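Local coordinates for protein pectate lyase (Bacillus, PDB 3VMV) that probably cleaves pectate (polygalacturonate) by beta-elimination, as a secreted pectate lyase of polysaccharide lyase family 1 built on a right-handed parallel beta-helix, at residues A[5-10]-A[299-304]; A[136-141]-A[169-174]; A[218-223]-A[305-310]; A[238-243]-A[276-281]. All coordinates share one frame; numbering follows the deposited sequence.

How the interactions relate
From the N terminus, interaction 1 starts in the loop before strand 21-25. It closes a loop of nearly the whole chain when residues 299-304 return to residues 5-10. Interaction 2 is nested inside it and pairs strands of successive coils of the beta-helix. Interaction 3 opens later, at the turn after strand 215-219, and closes on residues 305-310 at the start of helix 309-319. It therefore crosses interaction 1. Interaction 4 is nested in both loops and pairs strands 238-242 and 276-280. Interactions 1, 3 and 4 touch one another, joining both terminal regions to the outside of the beta-helix. Interaction 2 stands apart, its centre about 17 Å from that of interaction 3.

Interaction 1: A[5-10]-A[299-304]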
# COMPACT_ATOMS: atom_id res chain seq x y z
N GLN A 5 -3.44 5.13 -12.51
CA GLN A 5 -4.74 4.54 -12.77
C GLN A 5 -5.57 4.51 -11.50
O GLN A 5 -5.02 4.55 -10.40
CB GLN A 5 -4.63 3.09 -13.28
CG GLN A 5 -4.09 2.93 -14.70
CD GLN A 5 -4.67 1.69 -15.41
OE1 GLN A 5 -4.05 0.62 -15.47
NE2 GLN A 5 -5.87 1.83 -15.93
N GLY A 6 -6.89 4.41 -11.64
CA GLY A 6 -7.71 4.07 -10.49
C GLY A 6 -8.02 5.24 -9.57
O GLY A 6 -8.10 6.39 -9.98
N TYR A 7 -8.22 4.92 -8.30
CA TYR A 7 -8.82 5.91 -7.43
C TYR A 7 -7.97 7.18 -7.21
O TYR A 7 -8.53 8.26 -7.04
CB TYR A 7 -9.15 5.27 -6.09
CG TYR A 7 -10.46 4.52 -6.07
CD1 TYR A 7 -11.67 5.20 -6.22
CD2 TYR A 7 -10.50 3.15 -5.82
CE1 TYR A 7 -12.89 4.50 -6.14
CE2 TYR A 7 -11.68 2.46 -5.68
CZ TYR A 7 -12.88 3.14 -5.86
OH TYR A 7 -14.07 2.45 -5.75
N ALA A 8 -6.63 7.10 -7.25
CA ALA A 8 -5.83 8.31 -7.07
C ALA A 8 -6.00 9.29 -8.26
O ALA A 8 -5.62 10.44 -8.16
CB ALA A 8 -4.34 7.96 -6.83
N SER A 9 -6.59 8.81 -9.36
CA SER A 9 -6.85 9.67 -10.52
C SER A 9 -8.11 10.50 -10.35
O SER A 9 -8.34 11.45 -11.12
CB SER A 9 -6.91 8.87 -11.82
OG SER A 9 -8.16 8.22 -11.99
N MET A 10 -8.93 10.14 -9.38
CA MET A 10 -10.19 10.84 -9.12
C MET A 10 -9.92 11.98 -8.16
O MET A 10 -8.78 12.20 -7.75
CB MET A 10 -11.23 9.90 -8.51
CG MET A 10 -11.54 8.70 -9.41
SD MET A 10 -12.87 7.67 -8.86
CE MET A 10 -14.29 8.73 -9.06
N THR A 299 -18.41 -2.56 -8.78
CA THR A 299 -17.39 -2.18 -9.76
C THR A 299 -17.02 -0.71 -9.47
O THR A 299 -17.89 0.10 -9.11
CB THR A 299 -18.08 -2.29 -11.15
OG1 THR A 299 -18.46 -3.67 -11.36
CG2 THR A 299 -17.19 -1.89 -12.25
N PRO A 300 -15.74 -0.33 -9.65
CA PRO A 300 -15.32 1.01 -9.27
C PRO A 300 -15.76 2.05 -10.31
O PRO A 300 -15.98 1.75 -11.50
CB PRO A 300 -13.79 0.91 -9.22
CG PRO A 300 -13.48 -0.17 -10.28
CD PRO A 300 -14.60 -1.15 -10.12
N PRO A 301 -15.88 3.28 -9.87
CA PRO A 301 -16.43 4.36 -10.68
C PRO A 301 -15.45 5.06 -11.59
O PRO A 301 -15.60 6.25 -11.77
CB PRO A 301 -16.93 5.34 -9.62
CG PRO A 301 -15.97 5.15 -8.49
CD PRO A 301 -15.63 3.69 -8.48
N TYR A 302 -14.45 4.38 -12.14
CA TYR A 302 -13.49 5.06 -12.97
C TYR A 302 -13.16 4.21 -14.20
O TYR A 302 -13.42 3.01 -14.21
CB TYR A 302 -12.19 5.39 -12.19
CG TYR A 302 -11.57 4.22 -11.43
CD1 TYR A 302 -11.00 3.14 -12.11
CD2 TYR A 302 -11.58 4.17 -10.04
CE1 TYR A 302 -10.44 2.06 -11.43
CE2 TYR A 302 -11.00 3.08 -9.35
CZ TYR A 302 -10.43 2.06 -10.05
OH TYR A 302 -9.86 1.01 -9.34
N SER A 303 -12.60 4.88 -15.21
CA SER A 303 -12.09 4.20 -16.40
C SER A 303 -10.75 3.56 -16.09
O SER A 303 -9.98 4.11 -15.31
CB SER A 303 -11.92 5.24 -17.50
OG SER A 303 -13.15 5.89 -17.81
N TYR A 304 -10.44 2.44 -16.75
CA TYR A 304 -9.16 1.82 -16.55
C TYR A 304 -8.91 0.82 -17.69
O TYR A 304 -9.82 0.48 -18.45
CB TYR A 304 -9.05 1.13 -15.16
CG TYR A 304 -10.03 -0.01 -14.95
CD1 TYR A 304 -9.64 -1.33 -15.11
CD2 TYR A 304 -11.37 0.25 -14.61
CE1 TYR A 304 -10.53 -2.39 -14.96
CE2 TYR A 304 -12.28 -0.79 -14.42
CZ TYR A 304 -11.86 -2.13 -14.60
OH TYR A 304 -12.78 -3.13 -14.41
O HOH W 1 -7.54 4.42 -14.42
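Tyr302 lays one ring face on Gly6 and turns an edge into Tyr7, and this is the tight part of the contact. Gly6 CA sits over the centre of the ring, 3.4 Å from Tyr302 CZ, in a CH-pi contact. Pro300 CB covers the opposite face from within the same segment. Tyr302 CG lies between its backbone N and carbonyl carbon (chi1 51°), which turns the ring back toward residues 5-10. The edge of the ring points into the face of Tyr7, with planes at 86°. In this T-shaped pair Tyr302 CE2 is 3.6 Å from Tyr7 CD2. The far end of Tyr7 crosses both prolines at about a right angle, with Tyr7 OH 3.4 Å from Pro301 CD. An alanine in place of Tyr7 would probably leave the edge of Tyr302 and the Pro301 ring without their packing partner. The outer side is looser. Met10 SD lies at the edge of the Tyr302 ring, 3.9 Å from Tyr302 CD2, as a Met-aromatic contact, and Met10 CE is 4.0 Å from CG of the exposed Pro301. Further along, a water bridges the backbones, accepting from Gly6 N and donating to Ser303 O. The Tyr302 hydroxyl is bonded beyond both segments, to His217 and Thr195 on the beta-helix wall. The direct contact is therefore aromatic and apolar, and the backbones are linked only through water.

Interaction 2: A[136-141]-A[169-174]; sequences HNEFYS and WNKFEN
Residues 138-140 and 171-173 run side by side as parallel strands, their axes 4.7 Å apart and 10° from parallel. Phe139 bonds through both its backbone N and O: Phe139 N donates to Lys171 O (2.8 Å), and Phe139 O accepts from Glu173 N. Lys171 N donates to Asn137 O, and Ser141 N to Asn174 O.

Ahead of the strands, His136 and Trp169 both have a left-handed (positive phi) backbone conformation. Their rings point the same way, planes 4° apart, but slid so that they barely overlap. It is Trp169 CB that sits over the centre of the imidazole, 3.4 Å from His136 CE1. Next come Asn137 and Asn170, their amides side by side. Asn170 OD1 accepts from Asn137 N at 2.8 Å, and Asn199 OD1 repeats this bond to Asn170 N one coil on. This is the asparagine stack inside the turns of a parallel beta-helix, where each side chain bonds the backbone of the preceding coil.

Phe139 and Phe172 also point to the interior, side by side. Phe139 CD2 lies over one face of Phe172, 3.5 Å from Phe172 CE1, the rings oblique. On the opposite face Glu138 and Lys171 both set CG anti to the carbonyl carbon (chi1 -63° in each), and the two extended chains run alongside, Glu138 CD 3.8 Å from Lys171 CD. Their charged ends share a water between Glu138 OE2 and Lys171 NZ; Glu138 OE2 also accepts from Val322 N. A second water donates to Glu138 OE1 and Glu173 OE1, bridging these like charges; Glu173 OE2 accepts from Asn202 ND2.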
# COMPACT_ATOMS: atom_id res chain seq x y z
N HIS A 136 5.82 1.54 -8.01
CA HIS A 136 7.15 1.07 -8.39
C HIS A 136 8.15 1.06 -7.24
O HIS A 136 9.32 1.36 -7.42
CB HIS A 136 7.70 1.85 -9.61
CG HIS A 136 7.23 1.32 -10.93
ND1 HIS A 136 6.21 1.90 -11.65
CD2 HIS A 136 7.61 0.22 -11.63
CE1 HIS A 136 6.04 1.23 -12.78
NE2 HIS A 136 6.86 0.19 -12.79
N ASN A 137 7.66 0.65 -6.08
CA ASN A 137 8.50 0.48 -4.91
C ASN A 137 8.69 -1.00 -4.56
O ASN A 137 8.05 -1.87 -5.15
CB ASN A 137 7.86 1.17 -3.73
CG ASN A 137 7.45 2.61 -4.03
OD1 ASN A 137 6.22 2.95 -4.00
ND2 ASN A 137 8.41 3.44 -4.27
N GLU A 138 9.52 -1.25 -3.55
CA GLU A 138 9.68 -2.60 -3.02
C GLU A 138 9.64 -2.50 -1.52
O GLU A 138 10.29 -1.65 -0.94
CB GLU A 138 10.99 -3.26 -3.49
CG GLU A 138 10.98 -3.41 -5.01
CD GLU A 138 12.13 -4.18 -5.60
OE1 GLU A 138 12.82 -4.96 -4.89
OE2 GLU A 138 12.36 -4.05 -6.82
N PHE A 139 8.88 -3.40 -0.92
CA PHE A 139 8.65 -3.41 0.53
C PHE A 139 8.88 -4.79 1.03
O PHE A 139 8.34 -5.75 0.45
CB PHE A 139 7.21 -3.01 0.85
CG PHE A 139 6.75 -1.72 0.18
CD1 PHE A 139 7.31 -0.50 0.55
CD2 PHE A 139 5.75 -1.74 -0.77
CE1 PHE A 139 6.91 0.70 -0.05
CE2 PHE A 139 5.31 -0.54 -1.36
CZ PHE A 139 5.89 0.68 -1.01
N TYR A 140 9.62 -4.96 2.13
CA TYR A 140 9.88 -6.32 2.60
C TYR A 140 10.39 -6.30 4.04
O TYR A 140 10.81 -5.24 4.52
CB TYR A 140 10.86 -7.05 1.67
CG TYR A 140 12.17 -6.35 1.37
CD1 TYR A 140 13.33 -6.64 2.11
CD2 TYR A 140 12.25 -5.43 0.33
CE1 TYR A 140 14.52 -6.05 1.79
CE2 TYR A 140 13.47 -4.81 0.02
CZ TYR A 140 14.59 -5.14 0.76
OH TYR A 140 15.82 -4.55 0.53
N SER A 141 10.37 -7.45 4.70
CA SER A 141 11.08 -7.59 5.98
C SER A 141 11.60 -9.02 6.03
O SER A 141 12.49 -9.34 5.24
CB SER A 141 10.25 -7.16 7.20
OG SER A 141 9.15 -8.01 7.46
N TRP A 169 2.31 -1.44 -9.19
CA TRP A 169 3.65 -1.82 -9.67
C TRP A 169 4.69 -2.02 -8.57
O TRP A 169 5.87 -1.88 -8.82
CB TRP A 169 4.19 -0.81 -10.72
CG TRP A 169 3.30 -0.82 -11.97
CD1 TRP A 169 2.40 0.15 -12.35
CD2 TRP A 169 3.31 -1.81 -13.02
NE1 TRP A 169 1.85 -0.20 -13.58
CE2 TRP A 169 2.37 -1.39 -13.99
CE3 TRP A 169 4.01 -3.02 -13.21
CZ2 TRP A 169 2.11 -2.14 -15.17
CZ3 TRP A 169 3.76 -3.75 -14.39
CH2 TRP A 169 2.80 -3.29 -15.34
N ASN A 170 4.25 -2.35 -7.36
CA ASN A 170 5.20 -2.53 -6.27
C ASN A 170 5.48 -3.98 -6.04
O ASN A 170 4.70 -4.85 -6.45
CB ASN A 170 4.62 -1.98 -4.95
CG ASN A 170 4.20 -0.52 -5.05
OD1 ASN A 170 5.06 0.37 -5.05
ND2 ASN A 170 2.88 -0.26 -5.06
N LYS A 171 6.57 -4.28 -5.34
CA LYS A 171 6.76 -5.65 -4.83
C LYS A 171 6.59 -5.60 -3.32
O LYS A 171 7.11 -4.69 -2.67
CB LYS A 171 8.16 -6.16 -5.14
CG LYS A 171 8.43 -6.26 -6.66
CD LYS A 171 9.81 -6.92 -6.89
CE LYS A 171 10.05 -7.15 -8.39
NZ LYS A 171 11.35 -7.86 -8.59
N PHE A 172 5.79 -6.53 -2.79
CA PHE A 172 5.62 -6.72 -1.34
C PHE A 172 6.08 -8.16 -1.10
O PHE A 172 5.48 -9.10 -1.62
CB PHE A 172 4.13 -6.67 -0.97
CG PHE A 172 3.48 -5.32 -1.09
CD1 PHE A 172 3.30 -4.54 0.06
CD2 PHE A 172 3.06 -4.82 -2.33
CE1 PHE A 172 2.68 -3.30 0.00
CE2 PHE A 172 2.44 -3.58 -2.40
CZ PHE A 172 2.26 -2.79 -1.22
N GLU A 173 7.13 -8.38 -0.31
CA GLU A 173 7.68 -9.70 -0.18
C GLU A 173 8.16 -9.93 1.22
O GLU A 173 8.52 -9.00 1.94
CB GLU A 173 8.88 -9.87 -1.11
CG GLU A 173 8.58 -9.58 -2.59
CD GLU A 173 9.68 -10.07 -3.53
OE1 GLU A 173 10.31 -9.23 -4.22
OE2 GLU A 173 9.93 -11.31 -3.62
N ASN A 174 8.20 -11.20 1.59
CA ASN A 174 8.91 -11.65 2.80
C ASN A 174 8.46 -10.91 4.03
O ASN A 174 9.25 -10.18 4.65
CB ASN A 174 10.44 -11.52 2.62
CG ASN A 174 10.93 -12.18 1.33
OD1 ASN A 174 10.40 -13.19 0.91
ND2 ASN A 174 11.98 -11.61 0.74
O HOH W 2 11.48 -6.98 -3.12
O HOH W 3 12.95 -5.80 -8.63
O HOH W 4 13.57 -10.02 2.78

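Interaction 3: A[218-223]-A[305-310]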
# COMPACT_ATOMS: atom_id res chain seq x y z
N MET A 218 -8.89 -4.50 -6.86
CA MET A 218 -7.60 -5.15 -7.07
C MET A 218 -7.61 -5.81 -8.44
O MET A 218 -8.42 -6.74 -8.66
CB MET A 218 -7.36 -6.21 -6.01
CG MET A 218 -7.53 -5.65 -4.60
SD MET A 218 -6.91 -6.80 -3.34
CE MET A 218 -5.13 -6.60 -3.46
N PHE A 219 -6.77 -5.30 -9.34
CA PHE A 219 -6.66 -5.94 -10.65
C PHE A 219 -5.24 -6.18 -11.10
O PHE A 219 -4.34 -5.38 -10.82
CB PHE A 219 -7.49 -5.19 -11.73
CG PHE A 219 -6.97 -3.79 -12.09
CD1 PHE A 219 -6.18 -3.61 -13.23
CD2 PHE A 219 -7.33 -2.68 -11.35
CE1 PHE A 219 -5.74 -2.36 -13.63
CE2 PHE A 219 -6.87 -1.40 -11.72
CZ PHE A 219 -6.08 -1.23 -12.87
N ASN A 220 -5.04 -7.29 -11.81
CA ASN A 220 -3.75 -7.53 -12.47
C ASN A 220 -2.60 -7.61 -11.48
O ASN A 220 -1.48 -7.30 -11.87
CB ASN A 220 -3.45 -6.47 -13.55
CG ASN A 220 -4.31 -6.64 -14.81
OD1 ASN A 220 -5.03 -7.68 -15.03
ND2 ASN A 220 -4.26 -5.64 -15.64
N ASN A 221 -2.88 -8.06 -10.26
CA ASN A 221 -1.78 -8.38 -9.33
C ASN A 221 -1.39 -9.85 -9.42
O ASN A 221 -2.18 -10.68 -9.93
CB ASN A 221 -2.18 -8.07 -7.88
CG ASN A 221 -2.68 -6.66 -7.70
OD1 ASN A 221 -1.89 -5.70 -7.63
ND2 ASN A 221 -4.00 -6.51 -7.62
N TYR A 222 -0.17 -10.16 -8.95
CA TYR A 222 0.38 -11.51 -8.92
C TYR A 222 0.62 -11.85 -7.47
O TYR A 222 1.49 -11.25 -6.85
CB TYR A 222 1.68 -11.51 -9.73
CG TYR A 222 2.45 -12.81 -9.87
CD1 TYR A 222 1.93 -14.01 -9.43
CD2 TYR A 222 3.67 -12.81 -10.52
CE1 TYR A 222 2.69 -15.19 -9.59
CE2 TYR A 222 4.42 -13.98 -10.67
CZ TYR A 222 3.90 -15.15 -10.23
OH TYR A 222 4.66 -16.27 -10.42
N PHE A 223 -0.21 -12.75 -6.95
CA PHE A 223 -0.13 -13.24 -5.56
C PHE A 223 0.57 -14.59 -5.60
O PHE A 223 0.17 -15.47 -6.40
CB PHE A 223 -1.53 -13.48 -5.02
CG PHE A 223 -2.42 -12.25 -4.87
CD1 PHE A 223 -2.68 -11.74 -3.60
CD2 PHE A 223 -3.05 -11.66 -5.97
CE1 PHE A 223 -3.59 -10.71 -3.39
CE2 PHE A 223 -3.95 -10.61 -5.80
CZ PHE A 223 -4.21 -10.11 -4.49
N GLN A 305 -7.66 0.41 -17.81
CA GLN A 305 -7.26 -0.64 -18.75
C GLN A 305 -6.85 -1.84 -17.96
O GLN A 305 -6.09 -1.68 -16.97
CB GLN A 305 -6.09 -0.13 -19.59
CG GLN A 305 -6.50 0.96 -20.53
CD GLN A 305 -7.32 0.42 -21.68
OE1 GLN A 305 -6.95 -0.58 -22.30
NE2 GLN A 305 -8.43 1.09 -21.98
N VAL A 306 -7.31 -3.01 -18.38
CA VAL A 306 -7.03 -4.24 -17.62
C VAL A 306 -6.57 -5.34 -18.56
O VAL A 306 -7.19 -5.61 -19.59
CB VAL A 306 -8.24 -4.62 -16.74
CG1 VAL A 306 -9.51 -4.87 -17.57
CG2 VAL A 306 -7.91 -5.85 -15.88
N GLN A 307 -5.44 -5.94 -18.22
CA GLN A 307 -4.90 -7.10 -18.97
C GLN A 307 -5.56 -8.40 -18.53
O GLN A 307 -6.24 -8.45 -17.53
CB GLN A 307 -3.41 -7.22 -18.70
CG GLN A 307 -2.58 -6.00 -19.08
CD GLN A 307 -1.12 -6.27 -18.74
OE1 GLN A 307 -0.75 -6.30 -17.58
NE2 GLN A 307 -0.34 -6.62 -19.74
N SER A 308 -5.34 -9.48 -19.28
CA SER A 308 -5.73 -10.77 -18.74
C SER A 308 -4.84 -11.09 -17.53
O SER A 308 -3.78 -10.48 -17.34
CB SER A 308 -5.55 -11.86 -19.80
OG SER A 308 -4.16 -12.10 -20.04
N ALA A 309 -5.27 -12.05 -16.72
CA ALA A 309 -4.47 -12.44 -15.55
C ALA A 309 -3.10 -12.93 -15.97
O ALA A 309 -2.11 -12.64 -15.27
CB ALA A 309 -5.21 -13.53 -14.76
N THR A 310 -3.00 -13.68 -17.05
CA THR A 310 -1.69 -14.21 -17.43
C THR A 310 -0.81 -13.15 -18.05
O THR A 310 0.41 -13.17 -17.86
CB THR A 310 -1.81 -15.43 -18.35
OG1 THR A 310 -2.59 -15.07 -19.51
CG2 THR A 310 -2.49 -16.60 -17.60
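Asn220 and Phe219 meet residues 305-307 where the C-terminal part of the chain runs over the outside of the parallel beta-helix. Asn220 lies in the bend between strands 215-219 and 222-226.

The apolar contacts are few. Phe219 CD1 touches Val306 CG2 at 3.9 Å, obliquely to the ring. A chi1 of 67° tucks Phe219 CG in over its own backbone and points the ring at the incoming segment. The ring also stacks with His217 and His197 on the wall of the beta-helix. Val306 CG2 is set anti to its own backbone N, beside the Asn220 amide.

Among the polar groups, the Asn220 amide lies against the backbone of Gln307. Asn220 CG is 3.7 Å from Gln307 N and 3.8 Å from Gln307 O. Gln307 O accepts from Asn243 ND2, while the Gln307 side-chain amide bonds His198 and Ser315. The bonds to Asn243 and His198 reach the beta-helix, and the one to Ser315 reaches helix 309-319. Ser308 is the N-cap of that helix: its side chain caps a backbone N just past residue 310, and Ser308 N bonds Gln311 OE1, as in a capping box.

At the start of residues 305-310, Phe219 CE1 approaches Gln305 O to 3.4 Å.

Interaction 4: A[238-243]-A[276-281]; sequences RVFVEN and YWNLRG
Phe240 and Asn278 lie side by side on neighbouring parallel strands, pointing the same way, with ring and amide planes 29° apart. Phe240 CD1 is 3.5 Å from Asn278 ND2 and 3.3 Å from Asn278 O, which meets the ring at its edge. Phe240 has CG anti to its backbone N (chi1 -179°), and this lays the ring along the next strand toward Arg280. There the ring edge meets Arg280 CB, 4.0 Å from Phe240 CE1. Glu242 CB sits over one face of the ring. A serine in place of Phe240 would probably open a gap beside the Asn278 amide and leave the aliphatic part of Arg280 without its neighbour. The Asn278 amide is anchored by ND2 to Phe298 O.

Glu242 and Arg280 are joined through a water, which donates to Glu242 OE2 and accepts from Arg280 NE. Glu242 OE1 bonds His217.

Val239, Val241, Trp277 and Leu279 point to the face opposite Phe240 and Asn278. Val241 and Leu279 run alongside each other, Val241 CB 3.8 Å from Leu279 CD2. Val239 CG1 crosses toward Trp277 CB, also at 3.8 Å.

Backbone bonds hold the register, among them Val241 N to Asn278 O at 2.8 Å. After the strands both segments bend with positive phi, at Asn243 and Gly281. At Gly281 a side chain would run into Asn243 OD1, which is 3.3 Å from Gly281 CA; Asn243 ND2 is bonded to Gln307 O. In-register parallel pairing of successive coils is characteristic of the parallel beta-helix of this lyase family.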
# COMPACT_ATOMS: atom_id res chain seq x y z
N ARG A 238 -16.19 -3.78 0.21
CA ARG A 238 -16.52 -4.36 -1.10
C ARG A 238 -15.27 -4.37 -1.94
O ARG A 238 -14.69 -3.28 -2.18
CB ARG A 238 -17.57 -3.51 -1.82
CG ARG A 238 -18.89 -3.53 -1.05
CD ARG A 238 -20.01 -2.83 -1.81
NE ARG A 238 -19.64 -1.45 -2.12
CZ ARG A 238 -20.48 -0.63 -2.75
NH1 ARG A 238 -20.14 0.59 -3.04
NH2 ARG A 238 -21.66 -1.09 -3.15
N VAL A 239 -14.81 -5.56 -2.34
CA VAL A 239 -13.57 -5.63 -3.13
C VAL A 239 -13.82 -6.28 -4.47
O VAL A 239 -14.35 -7.41 -4.52
CB VAL A 239 -12.40 -6.31 -2.34
CG1 VAL A 239 -12.73 -7.70 -1.94
CG2 VAL A 239 -11.12 -6.31 -3.18
N PHE A 240 -13.55 -5.55 -5.56
CA PHE A 240 -13.62 -6.13 -6.90
C PHE A 240 -12.27 -6.75 -7.22
O PHE A 240 -11.27 -6.02 -7.32
CB PHE A 240 -14.04 -5.04 -7.91
CG PHE A 240 -14.16 -5.53 -9.35
CD1 PHE A 240 -14.63 -6.81 -9.61
CD2 PHE A 240 -13.89 -4.67 -10.42
CE1 PHE A 240 -14.79 -7.24 -10.93
CE2 PHE A 240 -14.03 -5.11 -11.73
CZ PHE A 240 -14.48 -6.39 -11.99
N VAL A 241 -12.24 -8.08 -7.32
CA VAL A 241 -11.01 -8.86 -7.52
C VAL A 241 -11.04 -9.32 -8.95
O VAL A 241 -11.76 -10.24 -9.29
CB VAL A 241 -10.97 -10.03 -6.56
CG1 VAL A 241 -9.66 -10.81 -6.66
CG2 VAL A 241 -11.23 -9.52 -5.13
N GLU A 242 -10.24 -8.64 -9.78
CA GLU A 242 -10.37 -8.77 -11.25
C GLU A 242 -9.06 -9.11 -11.92
O GLU A 242 -8.06 -8.39 -11.83
CB GLU A 242 -10.89 -7.41 -11.77
CG GLU A 242 -11.14 -7.38 -13.27
CD GLU A 242 -11.49 -5.98 -13.77
OE1 GLU A 242 -11.02 -5.00 -13.14
OE2 GLU A 242 -12.16 -5.90 -14.84
N ASN A 243 -9.07 -10.22 -12.65
CA ASN A 243 -7.93 -10.58 -13.50
C ASN A 243 -6.60 -10.58 -12.77
O ASN A 243 -5.59 -10.04 -13.24
CB ASN A 243 -7.86 -9.68 -14.76
CG ASN A 243 -9.04 -9.87 -15.69
OD1 ASN A 243 -10.13 -10.40 -15.31
ND2 ASN A 243 -8.86 -9.41 -16.93
N TYR A 276 -17.59 -8.11 1.44
CA TYR A 276 -18.07 -8.69 0.20
C TYR A 276 -16.96 -8.70 -0.86
O TYR A 276 -15.96 -7.96 -0.74
CB TYR A 276 -19.22 -7.84 -0.34
CG TYR A 276 -20.42 -7.71 0.56
CD1 TYR A 276 -21.48 -8.59 0.46
CD2 TYR A 276 -20.47 -6.69 1.50
CE1 TYR A 276 -22.59 -8.44 1.26
CE2 TYR A 276 -21.56 -6.55 2.31
CZ TYR A 276 -22.61 -7.43 2.19
OH TYR A 276 -23.74 -7.30 2.99
N TRP A 277 -17.17 -9.46 -1.93
CA TRP A 277 -16.14 -9.55 -3.00
C TRP A 277 -16.85 -9.83 -4.31
O TRP A 277 -17.83 -10.62 -4.37
CB TRP A 277 -15.09 -10.63 -2.71
CG TRP A 277 -15.69 -11.91 -2.08
CD1 TRP A 277 -16.21 -13.00 -2.74
CD2 TRP A 277 -15.80 -12.18 -0.68
NE1 TRP A 277 -16.64 -13.94 -1.82
CE2 TRP A 277 -16.43 -13.45 -0.55
CE3 TRP A 277 -15.48 -11.45 0.47
CZ2 TRP A 277 -16.72 -14.02 0.70
CZ3 TRP A 277 -15.76 -12.02 1.72
CH2 TRP A 277 -16.37 -13.29 1.83
N ASN A 278 -16.37 -9.20 -5.36
CA ASN A 278 -16.87 -9.47 -6.70
C ASN A 278 -15.68 -10.08 -7.45
O ASN A 278 -14.63 -9.44 -7.54
CB ASN A 278 -17.32 -8.14 -7.31
CG ASN A 278 -17.86 -8.31 -8.71
OD1 ASN A 278 -18.02 -9.44 -9.19
ND2 ASN A 278 -18.15 -7.19 -9.37
N LEU A 279 -15.83 -11.30 -7.96
CA LEU A 279 -14.71 -12.02 -8.55
C LEU A 279 -14.94 -12.13 -10.05
O LEU A 279 -15.99 -12.61 -10.49
CB LEU A 279 -14.64 -13.43 -7.95
CG LEU A 279 -14.71 -13.46 -6.40
CD1 LEU A 279 -14.63 -14.90 -5.85
CD2 LEU A 279 -13.65 -12.62 -5.76
N ARG A 280 -13.94 -11.74 -10.83
CA ARG A 280 -14.02 -11.94 -12.27
C ARG A 280 -12.64 -12.18 -12.87
O ARG A 280 -11.68 -11.41 -12.59
CB ARG A 280 -14.63 -10.69 -12.87
CG ARG A 280 -14.72 -10.64 -14.35
CD ARG A 280 -15.48 -9.35 -14.72
NE ARG A 280 -15.49 -9.06 -16.15
CZ ARG A 280 -16.34 -9.60 -17.03
NH1 ARG A 280 -17.25 -10.48 -16.62
NH2 ARG A 280 -16.28 -9.27 -18.31
N GLY A 281 -12.50 -13.22 -13.68
CA GLY A 281 -11.28 -13.33 -14.48
C GLY A 281 -10.01 -13.72 -13.78
O GLY A 281 -8.95 -13.69 -14.40
O HOH W 5 -13.03 -7.57 -16.63